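Local coordinates for protein citrate synthase (Pyrobaculum aerophilum, PDB 2IBP) that probably catalyses the condensation of oxaloacetate with acetyl-CoA and water to give citrate and CoA, a step of the tricarboxylic acid cycle, at residues K303-S306 and R307-A311; S349-A352 and F353-G357; G203-L206 and Y207-H211; R194-P198 and L199-G203; K293-D296 and P297-I301. One frame throughout, in Å; residues are numbered along the deposited sequence.

Contact 1: K303-S306 and R307-A311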
# COMPACT_ATOMS: atom_id res chain seq x y z
N LYS A 303 30.76 -2.76 6.98
CA LYS A 303 31.77 -3.78 7.25
C LYS A 303 32.77 -3.27 8.30
O LYS A 303 33.09 -3.94 9.27
CB LYS A 303 32.56 -4.09 5.99
CG LYS A 303 33.74 -5.00 6.23
CD LYS A 303 34.60 -5.11 5.00
CE LYS A 303 35.77 -6.05 5.27
NZ LYS A 303 36.71 -6.08 4.13
N GLU A 304 33.24 -2.04 8.10
CA GLU A 304 34.21 -1.45 9.02
C GLU A 304 33.63 -1.23 10.40
O GLU A 304 34.31 -1.40 11.39
CB GLU A 304 34.83 -0.18 8.44
CG GLU A 304 35.71 -0.50 7.25
CD GLU A 304 36.76 -1.56 7.58
OE1 GLU A 304 37.37 -1.49 8.67
OE2 GLU A 304 36.95 -2.49 6.77
N PHE A 305 32.38 -0.79 10.47
CA PHE A 305 31.73 -0.71 11.76
C PHE A 305 31.67 -2.09 12.41
O PHE A 305 31.93 -2.25 13.61
CB PHE A 305 30.30 -0.18 11.64
CG PHE A 305 29.51 -0.44 12.87
CD1 PHE A 305 29.79 0.26 14.02
CD2 PHE A 305 28.66 -1.53 12.94
CE1 PHE A 305 29.18 -0.07 15.21
CE2 PHE A 305 28.06 -1.86 14.14
CZ PHE A 305 28.32 -1.14 15.25
N SER A 306 31.28 -3.10 11.64
CA SER A 306 31.15 -4.46 12.16
C SER A 306 32.48 -4.95 12.72
O SER A 306 32.52 -5.61 13.75
CB SER A 306 30.62 -5.40 11.09
OG SER A 306 29.37 -4.93 10.61
N ARG A 307 33.56 -4.60 12.03
CA ARG A 307 34.90 -4.96 12.47
C ARG A 307 35.15 -4.36 13.86
O ARG A 307 35.64 -5.05 14.76
CB ARG A 307 35.93 -4.43 11.50
CG ARG A 307 37.33 -4.89 11.81
CD ARG A 307 38.37 -4.18 10.98
NE ARG A 307 38.08 -4.25 9.56
CZ ARG A 307 38.29 -5.31 8.78
NH1 ARG A 307 38.71 -6.46 9.28
NH2 ARG A 307 38.01 -5.22 7.49
N ASP A 308 34.82 -3.08 14.02
CA ASP A 308 34.95 -2.40 15.30
C ASP A 308 34.11 -3.04 16.38
O ASP A 308 34.54 -3.20 17.51
CB ASP A 308 34.56 -0.93 15.19
CG ASP A 308 35.52 -0.14 14.34
OD1 ASP A 308 36.64 -0.62 14.09
OD2 ASP A 308 35.14 0.98 13.92
N TYR A 309 32.88 -3.42 16.03
CA TYR A 309 31.98 -4.01 16.98
C TYR A 309 32.54 -5.33 17.53
O TYR A 309 32.56 -5.55 18.75
CB TYR A 309 30.60 -4.22 16.35
CG TYR A 309 29.59 -4.69 17.36
CD1 TYR A 309 28.81 -3.78 18.07
CD2 TYR A 309 29.50 -6.02 17.70
CE1 TYR A 309 27.92 -4.20 19.03
CE2 TYR A 309 28.60 -6.46 18.65
CZ TYR A 309 27.82 -5.55 19.32
OH TYR A 309 26.93 -5.97 20.28
N VAL A 310 32.99 -6.21 16.64
CA VAL A 310 33.49 -7.49 17.10
C VAL A 310 34.86 -7.36 17.76
O VAL A 310 35.22 -8.19 18.60
CB VAL A 310 33.47 -8.57 16.00
CG1 VAL A 310 32.04 -8.76 15.49
CG2 VAL A 310 34.41 -8.22 14.88
N ALA A 311 35.62 -6.32 17.41
CA ALA A 311 36.91 -6.09 18.07
C ALA A 311 36.63 -5.80 19.55
O ALA A 311 37.36 -6.27 20.43
CB ALA A 311 37.64 -4.94 17.43
O HOH W 1 39.17 -7.14 5.33

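Contact 2: S349-A352 and F353-G357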
# COMPACT_ATOMS: atom_id res chain seq x y z
N SER A 349 25.24 -6.52 7.26
CA SER A 349 24.42 -5.78 8.23
C SER A 349 23.67 -6.53 9.32
O SER A 349 23.32 -5.93 10.33
CB SER A 349 23.45 -4.86 7.50
OG SER A 349 22.42 -5.61 6.92
N GLY A 350 23.46 -7.84 9.16
CA GLY A 350 22.79 -8.62 10.19
C GLY A 350 23.68 -9.05 11.32
O GLY A 350 23.21 -9.41 12.40
N ILE A 351 24.99 -8.96 11.12
CA ILE A 351 25.95 -9.45 12.10
C ILE A 351 25.91 -8.68 13.42
O ILE A 351 25.70 -9.26 14.50
CB ILE A 351 27.36 -9.46 11.52
CG1 ILE A 351 27.43 -10.45 10.34
CG2 ILE A 351 28.38 -9.80 12.63
CD1 ILE A 351 28.74 -10.42 9.58
N ALA A 352 26.01 -7.36 13.34
CA ALA A 352 25.96 -6.55 14.54
C ALA A 352 24.62 -6.69 15.23
O ALA A 352 24.57 -6.89 16.44
CB ALA A 352 26.25 -5.09 14.20
N PHE A 353 23.52 -6.66 14.46
CA PHE A 353 22.19 -6.78 15.06
C PHE A 353 22.09 -8.08 15.85
O PHE A 353 21.59 -8.12 16.96
CB PHE A 353 21.06 -6.83 14.03
CG PHE A 353 20.80 -5.54 13.28
CD1 PHE A 353 21.13 -4.32 13.81
CD2 PHE A 353 20.06 -5.58 12.11
CE1 PHE A 353 20.84 -3.14 13.10
CE2 PHE A 353 19.75 -4.43 11.42
CZ PHE A 353 20.11 -3.21 11.93
N TYR A 354 22.54 -9.16 15.22
CA TYR A 354 22.50 -10.47 15.84
C TYR A 354 23.24 -10.42 17.18
O TYR A 354 22.73 -10.87 18.20
CB TYR A 354 23.11 -11.52 14.91
CG TYR A 354 23.17 -12.91 15.52
CD1 TYR A 354 22.16 -13.84 15.31
CD2 TYR A 354 24.28 -13.30 16.26
CE1 TYR A 354 22.22 -15.09 15.87
CE2 TYR A 354 24.37 -14.56 16.78
CZ TYR A 354 23.34 -15.44 16.60
OH TYR A 354 23.46 -16.69 17.16
N TYR A 355 24.45 -9.88 17.17
CA TYR A 355 25.26 -9.82 18.37
C TYR A 355 24.69 -8.87 19.44
O TYR A 355 24.90 -9.08 20.65
CB TYR A 355 26.70 -9.48 18.04
CG TYR A 355 27.49 -10.61 17.40
CD1 TYR A 355 27.36 -11.90 17.86
CD2 TYR A 355 28.50 -10.35 16.48
CE1 TYR A 355 28.13 -12.95 17.34
CE2 TYR A 355 29.30 -11.38 15.97
CZ TYR A 355 29.11 -12.67 16.40
OH TYR A 355 29.90 -13.69 15.92
N MET A 356 23.99 -7.83 18.98
CA MET A 356 23.32 -6.89 19.88
C MET A 356 22.09 -7.48 20.56
O MET A 356 21.50 -6.85 21.45
CB MET A 356 22.91 -5.63 19.12
CG MET A 356 24.06 -4.79 18.63
SD MET A 356 23.35 -3.43 17.69
CE MET A 356 24.81 -2.66 16.99
N GLY A 357 21.66 -8.66 20.13
CA GLY A 357 20.51 -9.32 20.73
C GLY A 357 19.20 -8.92 20.07
O GLY A 357 18.13 -9.15 20.62

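Contact 3: G203-L206 and Y207-H211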
# COMPACT_ATOMS: atom_id res chain seq x y z
N GLY A 203 26.44 1.95 15.78
CA GLY A 203 26.02 0.97 14.80
C GLY A 203 24.60 1.21 14.33
O GLY A 203 24.34 1.19 13.14
N ILE A 204 23.71 1.46 15.27
CA ILE A 204 22.31 1.73 14.92
C ILE A 204 22.24 3.03 14.12
O ILE A 204 21.62 3.09 13.06
CB ILE A 204 21.38 1.76 16.14
CG1 ILE A 204 21.34 0.37 16.80
CG2 ILE A 204 19.96 2.20 15.74
CD1 ILE A 204 20.82 -0.75 15.90
N ASP A 205 22.90 4.08 14.61
CA ASP A 205 22.87 5.37 13.90
C ASP A 205 23.40 5.20 12.48
O ASP A 205 22.81 5.70 11.52
CB ASP A 205 23.73 6.39 14.64
CG ASP A 205 23.43 7.82 14.22
OD1 ASP A 205 22.25 8.16 14.07
OD2 ASP A 205 24.37 8.64 14.18
N LEU A 206 24.52 4.50 12.34
CA LEU A 206 25.12 4.27 11.03
C LEU A 206 24.16 3.51 10.14
O LEU A 206 23.94 3.88 8.99
CB LEU A 206 26.44 3.51 11.17
CG LEU A 206 27.20 3.29 9.87
CD1 LEU A 206 27.53 4.63 9.19
CD2 LEU A 206 28.48 2.48 10.19
N TYR A 207 23.58 2.44 10.67
CA TYR A 207 22.65 1.65 9.88
C TYR A 207 21.50 2.54 9.39
O TYR A 207 21.10 2.48 8.23
CB TYR A 207 22.09 0.50 10.71
CG TYR A 207 21.11 -0.34 9.92
CD1 TYR A 207 21.53 -1.47 9.23
CD2 TYR A 207 19.79 0.04 9.80
CE1 TYR A 207 20.64 -2.21 8.48
CE2 TYR A 207 18.91 -0.68 9.04
CZ TYR A 207 19.34 -1.79 8.38
OH TYR A 207 18.45 -2.49 7.62
N LEU A 208 21.00 3.39 10.28
CA LEU A 208 19.88 4.25 9.93
C LEU A 208 20.28 5.21 8.82
O LEU A 208 19.53 5.46 7.90
CB LEU A 208 19.34 4.99 11.15
CG LEU A 208 18.69 4.17 12.25
CD1 LEU A 208 18.29 5.06 13.40
CD2 LEU A 208 17.50 3.35 11.78
N ILE A 209 21.47 5.79 8.94
CA ILE A 209 21.94 6.67 7.87
C ILE A 209 22.04 5.91 6.56
O ILE A 209 21.56 6.34 5.52
CB ILE A 209 23.35 7.21 8.20
CG1 ILE A 209 23.26 8.17 9.39
CG2 ILE A 209 23.97 7.88 6.96
CD1 ILE A 209 24.60 8.62 9.93
N LEU A 210 22.64 4.73 6.62
CA LEU A 210 22.96 4.00 5.40
C LEU A 210 21.77 3.50 4.63
O LEU A 210 21.88 3.30 3.44
CB LEU A 210 23.90 2.84 5.67
CG LEU A 210 25.32 3.21 6.13
CD1 LEU A 210 26.05 1.90 6.43
CD2 LEU A 210 26.07 4.07 5.11
N HIS A 211 20.64 3.29 5.30
CA HIS A 211 19.47 2.74 4.63
C HIS A 211 18.34 3.73 4.46
O HIS A 211 17.25 3.36 4.05
CB HIS A 211 19.01 1.50 5.40
CG HIS A 211 20.03 0.40 5.39
ND1 HIS A 211 21.14 0.42 6.21
CD2 HIS A 211 20.14 -0.71 4.62
CE1 HIS A 211 21.91 -0.62 5.92
NE2 HIS A 211 21.32 -1.34 4.98

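Contact 4: R194-P198 and L199-G203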
# COMPACT_ATOMS: atom_id res chain seq x y z
N ARG A 194 18.26 -0.36 29.07
CA ARG A 194 19.50 0.18 29.61
C ARG A 194 20.12 1.09 28.55
O ARG A 194 19.92 0.88 27.35
CB ARG A 194 20.45 -0.96 29.98
CG ARG A 194 20.83 -1.85 28.82
CD ARG A 194 21.75 -2.98 29.27
NE ARG A 194 21.09 -3.88 30.22
CZ ARG A 194 20.34 -4.93 29.88
NH1 ARG A 194 20.14 -5.22 28.59
NH2 ARG A 194 19.79 -5.68 30.82
N GLU A 195 20.85 2.12 28.96
CA GLU A 195 21.49 2.96 27.97
C GLU A 195 22.52 2.09 27.27
O GLU A 195 23.23 1.30 27.90
CB GLU A 195 22.15 4.20 28.58
CG GLU A 195 22.84 5.09 27.54
CD GLU A 195 23.40 6.37 28.12
OE1 GLU A 195 23.30 6.55 29.36
OE2 GLU A 195 23.92 7.21 27.35
N PRO A 196 22.56 2.17 25.94
CA PRO A 196 23.46 1.33 25.20
C PRO A 196 24.89 1.78 25.27
O PRO A 196 25.18 2.93 25.65
CB PRO A 196 22.96 1.47 23.76
CG PRO A 196 22.33 2.84 23.74
CD PRO A 196 21.72 2.99 25.05
N ASP A 197 25.76 0.84 24.94
CA ASP A 197 27.18 1.09 24.79
C ASP A 197 27.29 2.01 23.57
O ASP A 197 26.55 1.86 22.59
CB ASP A 197 27.92 -0.22 24.53
CG ASP A 197 29.43 -0.06 24.51
OD1 ASP A 197 29.95 0.58 23.57
OD2 ASP A 197 30.09 -0.65 25.38
N PRO A 198 28.15 3.01 23.64
CA PRO A 198 28.37 3.94 22.54
C PRO A 198 28.58 3.27 21.18
O PRO A 198 28.13 3.79 20.16
CB PRO A 198 29.65 4.68 22.94
CG PRO A 198 29.74 4.53 24.41
CD PRO A 198 28.94 3.36 24.84
N LEU A 199 29.32 2.18 21.16
CA LEU A 199 29.60 1.48 19.92
C LEU A 199 28.31 0.86 19.33
O LEU A 199 28.10 0.91 18.12
CB LEU A 199 30.66 0.42 20.17
CG LEU A 199 31.21 -0.36 18.98
CD1 LEU A 199 31.62 0.54 17.84
CD2 LEU A 199 32.39 -1.21 19.49
N ALA A 200 27.43 0.36 20.18
CA ALA A 200 26.16 -0.22 19.72
C ALA A 200 25.28 0.90 19.15
O ALA A 200 24.70 0.76 18.06
CB ALA A 200 25.45 -0.97 20.84
N SER A 201 25.23 2.04 19.84
CA SER A 201 24.45 3.19 19.36
C SER A 201 24.97 3.68 18.03
O SER A 201 24.21 4.07 17.15
CB SER A 201 24.51 4.35 20.36
OG SER A 201 23.92 3.97 21.58
N ARG A 202 26.29 3.77 17.91
CA ARG A 202 26.88 4.17 16.64
C ARG A 202 26.45 3.25 15.51
O ARG A 202 26.20 3.69 14.39
CB ARG A 202 28.41 4.24 16.72
CG ARG A 202 29.04 4.67 15.40
CD ARG A 202 30.49 5.06 15.54
NE ARG A 202 31.40 3.96 15.82
CZ ARG A 202 32.09 3.29 14.90
NH1 ARG A 202 31.90 3.49 13.59
NH2 ARG A 202 32.95 2.36 15.28
N GLY A 203 26.44 1.95 15.78
CA GLY A 203 26.02 0.97 14.80
C GLY A 203 24.60 1.21 14.33
O GLY A 203 24.34 1.19 13.14
O HOH W 2 25.19 5.42 23.46

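Contact 5: K293-D296 and P297-I301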
# COMPACT_ATOMS: atom_id res chain seq x y z
N LYS A 293 27.32 -2.49 -9.46
CA LYS A 293 28.22 -3.37 -10.23
C LYS A 293 29.62 -3.05 -9.71
O LYS A 293 30.58 -2.88 -10.46
CB LYS A 293 28.10 -3.06 -11.73
CG LYS A 293 26.69 -3.12 -12.24
CD LYS A 293 26.02 -4.46 -12.01
CE LYS A 293 24.54 -4.39 -12.31
NZ LYS A 293 23.85 -5.69 -12.10
N ALA A 294 29.67 -2.87 -8.40
CA ALA A 294 30.84 -2.49 -7.66
C ALA A 294 30.48 -2.75 -6.21
O ALA A 294 29.33 -3.05 -5.90
CB ALA A 294 31.13 -1.00 -7.85
N TYR A 295 31.47 -2.65 -5.34
CA TYR A 295 31.22 -2.88 -3.93
C TYR A 295 30.18 -1.83 -3.50
O TYR A 295 30.27 -0.65 -3.86
CB TYR A 295 32.51 -2.74 -3.12
CG TYR A 295 32.56 -3.57 -1.88
CD1 TYR A 295 31.82 -3.22 -0.75
CD2 TYR A 295 33.40 -4.67 -1.79
CE1 TYR A 295 31.86 -3.99 0.40
CE2 TYR A 295 33.50 -5.40 -0.63
CZ TYR A 295 32.70 -5.08 0.45
OH TYR A 295 32.78 -5.82 1.60
N ASP A 296 29.13 -2.29 -2.84
CA ASP A 296 28.08 -1.41 -2.33
C ASP A 296 28.77 -0.48 -1.34
O ASP A 296 29.38 -0.95 -0.37
CB ASP A 296 27.04 -2.31 -1.65
CG ASP A 296 25.88 -1.56 -1.02
OD1 ASP A 296 25.98 -0.34 -0.77
OD2 ASP A 296 24.87 -2.25 -0.75
N PRO A 297 28.65 0.84 -1.53
CA PRO A 297 29.33 1.74 -0.61
C PRO A 297 28.85 1.62 0.82
O PRO A 297 29.61 1.86 1.77
CB PRO A 297 29.01 3.13 -1.17
CG PRO A 297 27.78 2.95 -1.98
CD PRO A 297 27.84 1.56 -2.53
N ARG A 298 27.58 1.27 0.97
CA ARG A 298 27.00 1.10 2.28
C ARG A 298 27.63 -0.11 2.94
O ARG A 298 27.84 -0.15 4.15
CB ARG A 298 25.50 0.91 2.18
CG ARG A 298 24.78 2.07 1.52
CD ARG A 298 23.36 1.71 1.22
NE ARG A 298 23.32 0.58 0.30
CZ ARG A 298 22.22 -0.08 -0.01
NH1 ARG A 298 21.05 0.31 0.48
NH2 ARG A 298 22.29 -1.14 -0.79
N ALA A 299 27.94 -1.12 2.12
CA ALA A 299 28.53 -2.36 2.64
C ALA A 299 29.94 -2.13 3.15
O ALA A 299 30.32 -2.63 4.22
CB ALA A 299 28.51 -3.45 1.57
N LYS A 300 30.70 -1.34 2.41
CA LYS A 300 32.09 -1.03 2.76
C LYS A 300 32.14 -0.35 4.13
O LYS A 300 32.92 -0.72 5.01
CB LYS A 300 32.72 -0.15 1.69
CG LYS A 300 34.21 0.10 1.91
CD LYS A 300 34.87 0.68 0.66
CE LYS A 300 34.90 -0.33 -0.49
NZ LYS A 300 35.47 0.23 -1.76
N ILE A 301 31.25 0.61 4.31
CA ILE A 301 31.17 1.35 5.55
C ILE A 301 30.68 0.48 6.69
O ILE A 301 31.24 0.52 7.79
CB ILE A 301 30.22 2.55 5.40
CG1 ILE A 301 30.73 3.51 4.32
CG2 ILE A 301 30.04 3.28 6.72
CD1 ILE A 301 29.72 4.56 3.88

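Contact 1: K303-S306 and R307-A311
R307 grips the carboxylate of E304, one turn back, with two nitrogens side-on: R307 NE reaches E304 OE1 at 3.0 Å, and R307 NH2 reaches E304 OE2, also at 3.0 Å. Both oxygens are met on their syn sides, close to the guanidinium plane, the two flat groups 26° apart. The long arginine chain can span the turn, and its bend at chi3 (-52°) brings its end alongside the acid. This is the looser, partly exposed side, where a water accepts from both K303 NZ and R307 NH2, and K303 NZ also pairs with E327. A leucine in place of this arginine would lack both donors and would probably leave the E304 carboxylate without its mate.

The buried side is tighter and apolar, suiting two aromatics. F305 and Y309 run side by side, with F305 CZ 3.9 Å from Y309 CD1. E304 and D308 are known magnesium-binding residues; the D308 side chain lies about 4 Å from a magnesium ion, and D308 OD2 is paired with R202. Around helix 297-313, F305 packs on helix 198-210 and on A352, Y309 meets Y355 and M356 of helix 349-356, and S306, R307 and V310 rest on F320 of helix 319-332.

Contact 2: S349-A352 and F353-G357
I351 and Y355, four residues apart on one side of the helix, make the main apolar pair. They lie alongside each other, running out in the same direction, and I351 CG2 comes within 3.8 Å of Y355 CE2. The branched isoleucine can do this because its CG2 stands anti to the backbone N while CG1 (chi1 -63°) leaves in another direction. The next apolar pair is slighter: the extended chain of M356 carries its methyl back, M356 CE lying 4.0 Å from A352 CB. A flexible thioether suits this place, since it can lie back against a residue as small as alanine.

Backbone bonds run from Y354 N to G350 O, from Y355 N to I351 O, and from M356 N to A352 O, the last being the shortest at 2.8 Å. The helix then ends in a Schellman motif at G357, whose N bonds to Y354 O. With the backbone angles found there (phi 89°) a beta carbon would collide with the oxygen of M356, so glycine fits.

Aromatic contacts form a third group. S349 O sits over one face of the F353 ring, 3.7 Å above its plane and nearer the ring's border than its middle. That ring also meets Y207 of helix 198-210, and F363 edge-to-face. Among the polar ends, Y355 OH is held by D315 and by the backbone N of Q317 and of L319, while S349 OG bonds to N253; the S349 side chain is about 4 Å from that of D346, a predicted active-site residue.

Contact 3: G203-L206 and Y207-H211
The carbonyl oxygen of Y207, a residue whose own N bonds back to G203 O (2.9 Å), is gripped by two donors of H211: H211 ND1 reaches Y207 O at 2.9 Å, and the backbone N of H211 reaches it at 3.1 Å. The ND1 bond is fairly straight (162°) and lies close to the imidazole plane, which fixes the rotation of the ring. It also sets H211 ND1 over the centre of the Y207 ring, 3.4 Å above its plane. Histidine suits the position because its ring can donate back to the last turn while covering an aromatic neighbour.

The rest is apolar packing between residues four apart. L206 CG lies 3.9 Å from L210 CD1, the leucine chains crossing at a slant; L206 has its CG anti to the backbone N (chi1 -176°), leaning toward the next turn. More loosely, I204 CG2 approaches L208 CD1 at 4.1 Å. D205, an acid among these apolar residues, sends OD1 to the backbone N of Y62.

H211 is the first residue to leave helical angles, so this is the buried C-terminal end of helix 198-210 in the largely helical citrate synthase fold, with the Y207 side chain about 6 Å from that of D346, a predicted active-site residue.

Contact 4: R194-P198 and L199-G203
The carboxylate of D197 is turned so that OD1 offers its anti lone pair, the one away from the other oxygen, to the backbone N of L199, with D197 OD1 3.0 Å from L199 N. Its other oxygen, OD2, pairs with K312. The second flat group, the guanidinium of R202, leads away from the first turn, where R202 NH2 makes a salt bridge with OD2 of D308, one of the known magnesium-binding residues. The puckered ring of P196 turns its CG end to the S201 hydroxyl, P196 CG lying a doubtfully short 2.9 Å from S201 OG.

D197 is the N-cap, and its bond to L199 N closes an Asx turn, the acceptor lying two residues before the donor. With CG anti to the backbone N (chi1 -174°), the acid lies alongside L199 and extends in the same direction, so that OD1 also comes to 3.5 Å from L199 CB. An acidic residue suits this place because its charge would probably interact well with the positive end of the helix dipole. The D197 carbonyl helps to start the helix as well: S201 N bonds to D197 O nearly straight (167°) at 3.1 Å, and A200 N makes a weak bond to the same oxygen. P198 fits the first helical position, where it has no N-H to leave without a partner, and its own carbonyl receives R202 N. A water lies 2.7 Å from S201 OG and bonds weakly to P196 O.

The turn leads into helix 198-210 at the protein surface, with P196, A200 and S201 against helix 183-192, and L199 against F305, K312 and F313 of helix 297-313.

Contact 5: K293-D296 and P297-I301
D296 places its CB against A299, with D296 CB 3.7 Å from A299 CB, and sends its carboxylate to R298. CG stands anti to the backbone N (chi1 178°), which carries the carboxylate over the start of the helix. OD1 accepts twice. R298 NE meets D296 OD1 through the syn lone pair at 3.0 Å, in the guanidinium plane and almost straight (174°), while the backbone N of R298 comes to the same oxygen from above the carboxylate plane. At the tip, D296 OD2 takes R298 NH2 at 2.8 Å and also the backbone N of V345. The arginine thus holds both oxygens side-on, the two planes being nearly coplanar, and a buried carboxylate has four N-H donors. With an alanine here, the backbone N-H groups of R298 and V345 would probably lack an acceptor and the buried guanidinium its countercharge.

The D296 carbonyl works too: K300 N bonds to D296 O at 3.1 Å, and A299 N more weakly. P297, whose rigid ring suits a first helical turn, packs on L46, I53 and E54. Beside these polar bonds Y295 packs its ring on the first turn: Y295 CE1 touches A299 CB at 3.6 Å, and K300 N lies at the ring edge. The Y295 hydroxyl bonds to E327 and W348.

An aspartate N-cap bonded to the N-H two residues on makes an Asx turn, here opening helix 297-313; the R298 side chain lies about 4 Å from that of H289, a predicted active-site residue, a placement consistent with the carboxylate steadying it.

Overall arrangement
Following the chain from the N terminus, the order is contact 4, contact 3, contact 5, contact 1 and contact 2. All are local and in series, so none nests in or crosses another; contacts 4 and 3 merely share G203. Contact 4 turns the loop after helix 183-192 into helix 198-210, whose far end is contact 3. Contact 5 likewise closes the loop before helix 297-313, and contact 1 continues that helix. Contact 2 spans helix 349-356. I301 of contact 5 packs on L206 and L210 of contact 3, and M356 of contact 2 on the A200 carbonyl of contact 4, tying the three helices together. Contact 5 touches neither contact 2 nor contact 4.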